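PDB 4ONQ: DNA methyltransferase from Nicotiana tabacum, which probably methylates cytosine in DNA at carbon 5 with S-adenosyl-L-methionine as methyl donor, through the catalytic domain that this chain comprises. Local coordinates for residues P31-G36 with L60-P65; D288-N293 with Y341-D346. The protein carries 5 engineered substitutions. All coordinates share one frame; numbering follows the deposited sequence.

Contact 1 of 2, residues P31-G36 with L60-P65; sequences PSQAVG and LYDIEP. Engineered in segment 31-36: Ser32 (natural residue Glu).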
loop_
_atom_site.group_PDB
_atom_site.type_symbol
_atom_site.label_atom_id
_atom_site.label_comp_id
_atom_site.label_asym_id
_atom_site.label_seq_id
_atom_site.Cartn_x
_atom_site.Cartn_y
_atom_site.Cartn_z
ATOM N N PRO A 31 -7.283 22.195 9.221
ATOM C CA PRO A 31 -6.547 23.393 9.633
ATOM C C PRO A 31 -6.292 24.295 8.429
ATOM O O PRO A 31 -6.023 23.781 7.347
ATOM C CB PRO A 31 -5.232 22.826 10.162
ATOM C CG PRO A 31 -5.557 21.400 10.589
ATOM C CD PRO A 31 -6.877 21.002 9.984
ATOM N N SER A 32 -6.403 25.608 8.605
ATOM C CA SER A 32 -6.322 26.558 7.492
ATOM C C SER A 32 -5.040 26.430 6.678
ATOM O O SER A 32 -5.052 26.573 5.459
ATOM C CB SER A 32 -6.463 27.992 8.013
ATOM O OG SER A 32 -6.231 28.949 6.992
ATOM N N GLN A 33 -3.932 26.183 7.363
ATOM C CA GLN A 33 -2.631 26.074 6.709
ATOM C C GLN A 33 -2.495 24.748 5.967
ATOM O O GLN A 33 -1.710 24.618 5.026
ATOM C CB GLN A 33 -1.497 26.227 7.732
ATOM C CG GLN A 33 -1.355 25.067 8.726
ATOM C CD GLN A 33 -2.393 25.081 9.841
ATOM O OE1 GLN A 33 -3.482 25.635 9.692
ATOM N NE2 GLN A 33 -2.053 24.463 10.968
ATOM N N ALA A 34 -3.281 23.768 6.396
ATOM C CA ALA A 34 -3.231 22.430 5.826
ATOM C C ALA A 34 -3.914 22.356 4.463
ATOM O O ALA A 34 -3.746 21.382 3.732
ATOM C CB ALA A 34 -3.852 21.425 6.788
ATOM N N VAL A 35 -4.679 23.389 4.119
ATOM C CA VAL A 35 -5.425 23.395 2.863
ATOM C C VAL A 35 -4.564 23.903 1.708
ATOM O O VAL A 35 -3.335 23.846 1.764
ATOM C CB VAL A 35 -6.716 24.243 2.966
ATOM C CG1 VAL A 35 -6.380 25.730 2.993
ATOM C CG2 VAL A 35 -7.631 23.953 1.798
ATOM N N GLY A 36 -5.218 24.393 0.658
ATOM C CA GLY A 36 -4.530 24.913 -0.507
ATOM C C GLY A 36 -3.834 23.826 -1.300
ATOM O O GLY A 36 -3.618 22.724 -0.797
ATOM N N LEU A 60 3.281 17.895 9.832
ATOM C CA LEU A 60 2.379 17.983 8.688
ATOM C C LEU A 60 1.120 18.778 9.008
ATOM O O LEU A 60 0.008 18.257 8.927
ATOM C CB LEU A 60 2.005 16.589 8.172
ATOM C CG LEU A 60 3.111 15.775 7.505
ATOM C CD1 LEU A 60 2.583 14.422 7.047
ATOM C CD2 LEU A 60 3.698 16.540 6.333
ATOM N N TYR A 61 1.311 20.035 9.389
ATOM C CA TYR A 61 0.219 20.998 9.482
ATOM C C TYR A 61 -0.886 20.585 10.459
ATOM O O TYR A 61 -2.059 20.902 10.252
ATOM C CB TYR A 61 -0.330 21.273 8.079
ATOM C CG TYR A 61 0.786 21.412 7.062
ATOM C CD1 TYR A 61 1.603 22.536 7.050
ATOM C CD2 TYR A 61 1.044 20.409 6.137
ATOM C CE1 TYR A 61 2.633 22.665 6.137
ATOM C CE2 TYR A 61 2.074 20.528 5.220
ATOM C CZ TYR A 61 2.863 21.657 5.226
ATOM O OH TYR A 61 3.886 21.780 4.314
ATOM N N ASP A 62 -0.488 19.870 11.513
ATOM C CA ASP A 62 -1.362 19.493 12.629
ATOM C C ASP A 62 -2.445 18.466 12.304
ATOM O O ASP A 62 -3.223 18.086 13.180
ATOM C CB ASP A 62 -1.986 20.727 13.271
ATOM C CG ASP A 62 -0.951 21.694 13.782
ATOM O OD1 ASP A 62 0.048 21.232 14.371
ATOM O OD2 ASP A 62 -1.134 22.915 13.588
ATOM N N ILE A 63 -2.481 18.012 11.056
ATOM C CA ILE A 63 -3.476 17.041 10.601
ATOM C C ILE A 63 -3.453 15.736 11.410
ATOM O O ILE A 63 -2.391 15.192 11.715
ATOM C CB ILE A 63 -3.303 16.737 9.093
ATOM C CG1 ILE A 63 -3.394 18.034 8.281
ATOM C CG2 ILE A 63 -4.335 15.721 8.615
ATOM C CD1 ILE A 63 -3.426 17.820 6.781
ATOM N N GLU A 64 -4.609 15.218 11.739
ATOM C CA GLU A 64 -4.629 13.976 12.447
ATOM C C GLU A 64 -4.721 12.856 11.458
ATOM O O GLU A 64 -5.440 12.934 10.486
ATOM C CB GLU A 64 -5.828 13.893 13.359
ATOM C CG GLU A 64 -5.805 14.755 14.558
ATOM C CD GLU A 64 -7.207 15.055 15.013
ATOM O OE1 GLU A 64 -8.142 14.722 14.265
ATOM O OE2 GLU A 64 -7.387 15.618 16.108
ATOM N N PRO A 65 -4.015 11.788 11.736
ATOM C CA PRO A 65 -3.960 10.679 10.787
ATOM C C PRO A 65 -5.292 9.972 10.697
ATOM O O PRO A 65 -6.093 10.038 11.631
ATOM C CB PRO A 65 -2.915 9.743 11.401
ATOM C CG PRO A 65 -2.948 10.051 12.848
ATOM C CD PRO A 65 -3.196 11.529 12.931
#
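Ala34 packs against Tyr61 and Ile63 where a type I' beta turn, Leu60 to Ile63, meets the loop that leads into strand 39-45 of the Rossmann-like methyltransferase sheet. The turn is closed by Ile63 N to Leu60 O at 3.3 Å and lies between helix 50-59 and strand 66-69.

The apolar part centres on one methyl group. Ala34 CB lies 3.8 Å from Tyr61 CB and 3.6 Å from Ile63 CD1, so it fills the angle between the two side chains. The extended Ile63 chain (chi2 -172°) carries CD1 to that methyl, while Ile63 also packs on Phe40 and Ile83 of two neighbouring strands. Gln33 CG passes 4.0 Å from Tyr61 CB. The Pro31 ring comes up against the turn's backbone, CG 3.5 Å from Tyr61 O. The Tyr61 ring is engaged beyond the two segments, by a cation-pi contact with Lys349.

The polar part is looser. Gln33 has its CG wedged between backbone N and carbonyl carbon (chi1 69°), and a second bend at chi2 swings the amide round so that NE2 faces Asp62 and the Tyr61 carbonyl. The amide plane stands 80° from the Asp62 carboxylate, and although Gln33 NE2 comes within 3.2 Å of Asp62 OD2, the poor angle rules out a hydrogen bond.

Contact 2 of 2, residues D288-N293 with Y341-D346; sequences DVQQLN and YVRILD. With SFG (sinefungin), chain C.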
loop_
_atom_site.group_PDB
_atom_site.type_symbol
_atom_site.label_atom_id
_atom_site.label_comp_id
_atom_site.label_asym_id
_atom_site.label_seq_id
_atom_site.Cartn_x
_atom_site.Cartn_y
_atom_site.Cartn_z
ATOM N N ASP A 288 17.593 10.035 -5.681
ATOM C CA ASP A 288 17.640 10.416 -4.275
ATOM C C ASP A 288 16.710 11.576 -3.953
ATOM O O ASP A 288 16.644 12.564 -4.680
ATOM C CB ASP A 288 19.071 10.756 -3.851
ATOM C CG ASP A 288 19.269 10.680 -2.345
ATOM O OD1 ASP A 288 18.264 10.714 -1.606
ATOM O OD2 ASP A 288 20.434 10.584 -1.900
ATOM N N VAL A 289 16.004 11.444 -2.838
ATOM C CA VAL A 289 15.105 12.483 -2.355
ATOM C C VAL A 289 15.904 13.718 -1.930
ATOM O O VAL A 289 15.359 14.818 -1.822
ATOM C CB VAL A 289 14.253 11.949 -1.180
ATOM C CG1 VAL A 289 15.069 11.893 0.096
ATOM C CG2 VAL A 289 13.000 12.772 -0.997
ATOM N N GLN A 290 17.205 13.538 -1.788
ATOM C CA GLN A 290 18.076 14.598 -1.339
ATOM C C GLN A 290 18.589 15.419 -2.483
ATOM O O GLN A 290 19.216 16.435 -2.292
ATOM C CB GLN A 290 19.251 14.020 -0.594
ATOM C CG GLN A 290 19.891 14.980 0.361
ATOM C CD GLN A 290 19.125 15.123 1.663
ATOM O OE1 GLN A 290 19.001 16.226 2.204
ATOM N NE2 GLN A 290 18.620 14.009 2.181
ATOM N N GLN A 291 18.306 14.979 -3.684
ATOM C CA GLN A 291 18.701 15.728 -4.870
ATOM C C GLN A 291 17.568 16.617 -5.387
ATOM O O GLN A 291 17.710 17.293 -6.406
ATOM C CB GLN A 291 19.231 14.800 -5.971
ATOM C CG GLN A 291 18.172 14.141 -6.839
ATOM C CD GLN A 291 18.776 13.209 -7.882
ATOM O OE1 GLN A 291 18.351 12.064 -8.035
ATOM N NE2 GLN A 291 19.775 13.701 -8.602
ATOM N N LEU A 292 16.449 16.622 -4.669
ATOM C CA LEU A 292 15.359 17.546 -4.967
ATOM C C LEU A 292 15.442 18.797 -4.105
ATOM O O LEU A 292 14.796 18.878 -3.060
ATOM C CB LEU A 292 13.997 16.888 -4.742
ATOM C CG LEU A 292 13.466 15.886 -5.765
ATOM C CD1 LEU A 292 12.074 15.465 -5.362
ATOM C CD2 LEU A 292 13.460 16.476 -7.161
ATOM N N ASN A 293 16.232 19.771 -4.545
ATOM C CA ASN A 293 16.313 21.055 -3.853
ATOM C C ASN A 293 15.235 22.027 -4.325
ATOM O O ASN A 293 14.436 21.701 -5.203
ATOM C CB ASN A 293 17.703 21.676 -4.012
ATOM C CG ASN A 293 18.351 21.326 -5.336
ATOM O OD1 ASN A 293 17.999 21.875 -6.379
ATOM N ND2 ASN A 293 19.311 20.407 -5.298
ATOM N N TYR A 341 10.585 14.113 3.215
ATOM C CA TYR A 341 9.229 14.265 2.701
ATOM C C TYR A 341 8.657 15.626 3.077
ATOM O O TYR A 341 8.116 16.340 2.232
ATOM C CB TYR A 341 8.320 13.153 3.224
ATOM C CG TYR A 341 6.894 13.254 2.736
ATOM C CD1 TYR A 341 6.487 12.597 1.585
ATOM C CD2 TYR A 341 5.953 14.006 3.428
ATOM C CE1 TYR A 341 5.188 12.687 1.135
ATOM C CE2 TYR A 341 4.653 14.106 2.984
ATOM C CZ TYR A 341 4.274 13.443 1.839
ATOM O OH TYR A 341 2.976 13.540 1.392
ATOM N N VAL A 342 8.786 15.979 4.351
ATOM C CA VAL A 342 8.245 17.234 4.860
ATOM C C VAL A 342 8.902 18.451 4.203
ATOM O O VAL A 342 8.215 19.375 3.760
ATOM C CB VAL A 342 8.405 17.316 6.389
ATOM C CG1 VAL A 342 7.919 18.661 6.918
ATOM C CG2 VAL A 342 7.652 16.174 7.046
ATOM N N ARG A 343 10.231 18.432 4.144
ATOM C CA ARG A 343 11.008 19.495 3.517
ATOM C C ARG A 343 10.524 19.726 2.094
ATOM O O ARG A 343 10.269 20.861 1.679
ATOM C CB ARG A 343 12.490 19.115 3.489
ATOM C CG ARG A 343 13.422 20.232 3.052
ATOM C CD ARG A 343 14.789 19.696 2.633
ATOM N NE ARG A 343 14.809 19.292 1.228
ATOM C CZ ARG A 343 15.114 18.071 0.799
ATOM N NH1 ARG A 343 15.437 17.121 1.666
ATOM N NH2 ARG A 343 15.104 17.805 -0.500
ATOM N N ILE A 344 10.383 18.634 1.352
ATOM C CA ILE A 344 9.992 18.726 -0.050
ATOM C C ILE A 344 8.554 19.209 -0.235
ATOM O O ILE A 344 8.288 20.075 -1.078
ATOM C CB ILE A 344 10.240 17.396 -0.779
ATOM C CG1 ILE A 344 11.744 17.155 -0.880
ATOM C CG2 ILE A 344 9.599 17.396 -2.153
ATOM C CD1 ILE A 344 12.120 16.037 -1.793
ATOM N N LEU A 345 7.634 18.665 0.555
ATOM C CA LEU A 345 6.242 19.105 0.496
ATOM C C LEU A 345 6.172 20.604 0.767
ATOM O O LEU A 345 5.492 21.347 0.054
ATOM C CB LEU A 345 5.375 18.333 1.494
ATOM C CG LEU A 345 3.950 18.851 1.718
ATOM C CD1 LEU A 345 3.182 18.946 0.412
ATOM C CD2 LEU A 345 3.206 17.966 2.702
ATOM N N ASP A 346 6.904 21.047 1.782
ATOM C CA ASP A 346 6.915 22.458 2.133
ATOM C C ASP A 346 7.484 23.327 1.011
ATOM O O ASP A 346 6.923 24.377 0.692
ATOM C CB ASP A 346 7.672 22.693 3.441
ATOM C CG ASP A 346 7.405 24.064 4.018
ATOM O OD1 ASP A 346 8.311 24.922 3.965
ATOM O OD2 ASP A 346 6.276 24.288 4.506
HETATM N N SFG C . 5.333 3.403 -2.015
HETATM C CA SFG C . 6.062 2.198 -2.450
HETATM C C SFG C . 5.046 1.300 -3.151
HETATM O O SFG C . 3.842 1.624 -3.088
HETATM O OXT SFG C . 5.514 0.340 -3.800
HETATM C CB SFG C . 6.710 1.551 -1.213
HETATM C CG SFG C . 7.764 2.571 -0.788
HETATM C CD SFG C . 8.642 2.353 0.463
HETATM N NE SFG C . 7.869 2.301 1.706
HETATM C "C5'" SFG C . 9.586 3.564 0.350
HETATM C "C4'" SFG C . 10.281 3.152 -0.975
HETATM O "O4'" SFG C . 11.412 3.894 -0.321
HETATM C "C3'" SFG C . 11.272 2.065 -1.370
HETATM O "O3'" SFG C . 11.556 2.113 -2.758
HETATM C "C2'" SFG C . 12.457 2.363 -0.539
HETATM O "O2'" SFG C . 13.565 1.578 -0.993
HETATM C "C1'" SFG C . 12.545 3.766 -1.192
HETATM N N9 SFG C . 13.699 4.510 -0.632
HETATM C C8 SFG C . 14.527 4.209 0.355
HETATM N N7 SFG C . 15.378 5.220 0.509
HETATM C C5 SFG C . 15.065 6.172 -0.371
HETATM C C6 SFG C . 15.602 7.371 -0.626
HETATM N N6 SFG C . 16.648 7.728 0.115
HETATM N N1 SFG C . 15.123 8.185 -1.575
HETATM C C2 SFG C . 14.025 7.757 -2.321
HETATM N N3 SFG C . 13.484 6.500 -2.036
HETATM C C4 SFG C . 14.000 5.746 -1.049
#
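Arg343 reaches from helix 337-352 to two backbone carbonyls, of Val289 and Leu292, in the loop that follows strand 282-286. From CB, which is directed at that loop, CG extends anti to the backbone N (chi1 -171°) and CD continues the extended run. The chain then bends at chi3 (86°), which turns NE and CZ toward the loop's carbonyls. At the tip NH1 stands 3.7 Å from Gln290 OE1, a proximity without a bond. NH2 does the gripping: it donates to Val289 O at 3.3 Å, nearly straight at 166° and in the carbonyl plane, and to Leu292 O at 2.8 Å, more bent and from above that carbonyl's plane. Both acceptors lie close to the guanidinium plane, so the group is met at its edge and its rotation is fixed by two bonds from one nitrogen. A methionine in place of Arg343 would probably leave the carbonyls of Val289 and Leu292 without this shared donor and the loop less firmly tied to the helix.

Beside it, Ile344 supplies the apolar half. Its CD1 lies 3.5 Å from Val289 CG2 and 3.6 Å from Leu292 CB, inserted between those side chains. The loop is shaped by an Asx turn, Gln290 N to Asp288 OD1 at 3.0 Å, and Asp288 and Val289 also belong to the sinefungin pocket, Val289 N lying 3.6 Å from sinefungin N1.

Asn293 caps helix 294-304 through Arg296 N, and Leu292 and Ile344 both pack on Leu236 of strand 231-236, so the contact joins helix 337-352 and the lead-in to helix 294-304 over strand 231-236.

Both segments of contact 1 precede those of contact 2 in the sequence, and the two centres lie about 19 Å apart within the DRM-type methyltransferase domain. Helix 337-352 joins them, and the same turns serve both: Arg343 and Ile344 face segment 288-293, while Val342, Leu345 and Asp346 meet Leu60 and Tyr61, with Leu60 CD2 3.9 Å and Tyr61 CE2 3.8 Å from Leu345 CD2. The seven-stranded mixed sheet is shared: contact 1 adjoins strands 39-45 and 79-84, whereas contact 2 follows strand 282-286 at the sheet's outer edge and packs on strand 231-236. The helix bridges the turn of contact 1 and the loop of contact 2 that borders the sinefungin pocket.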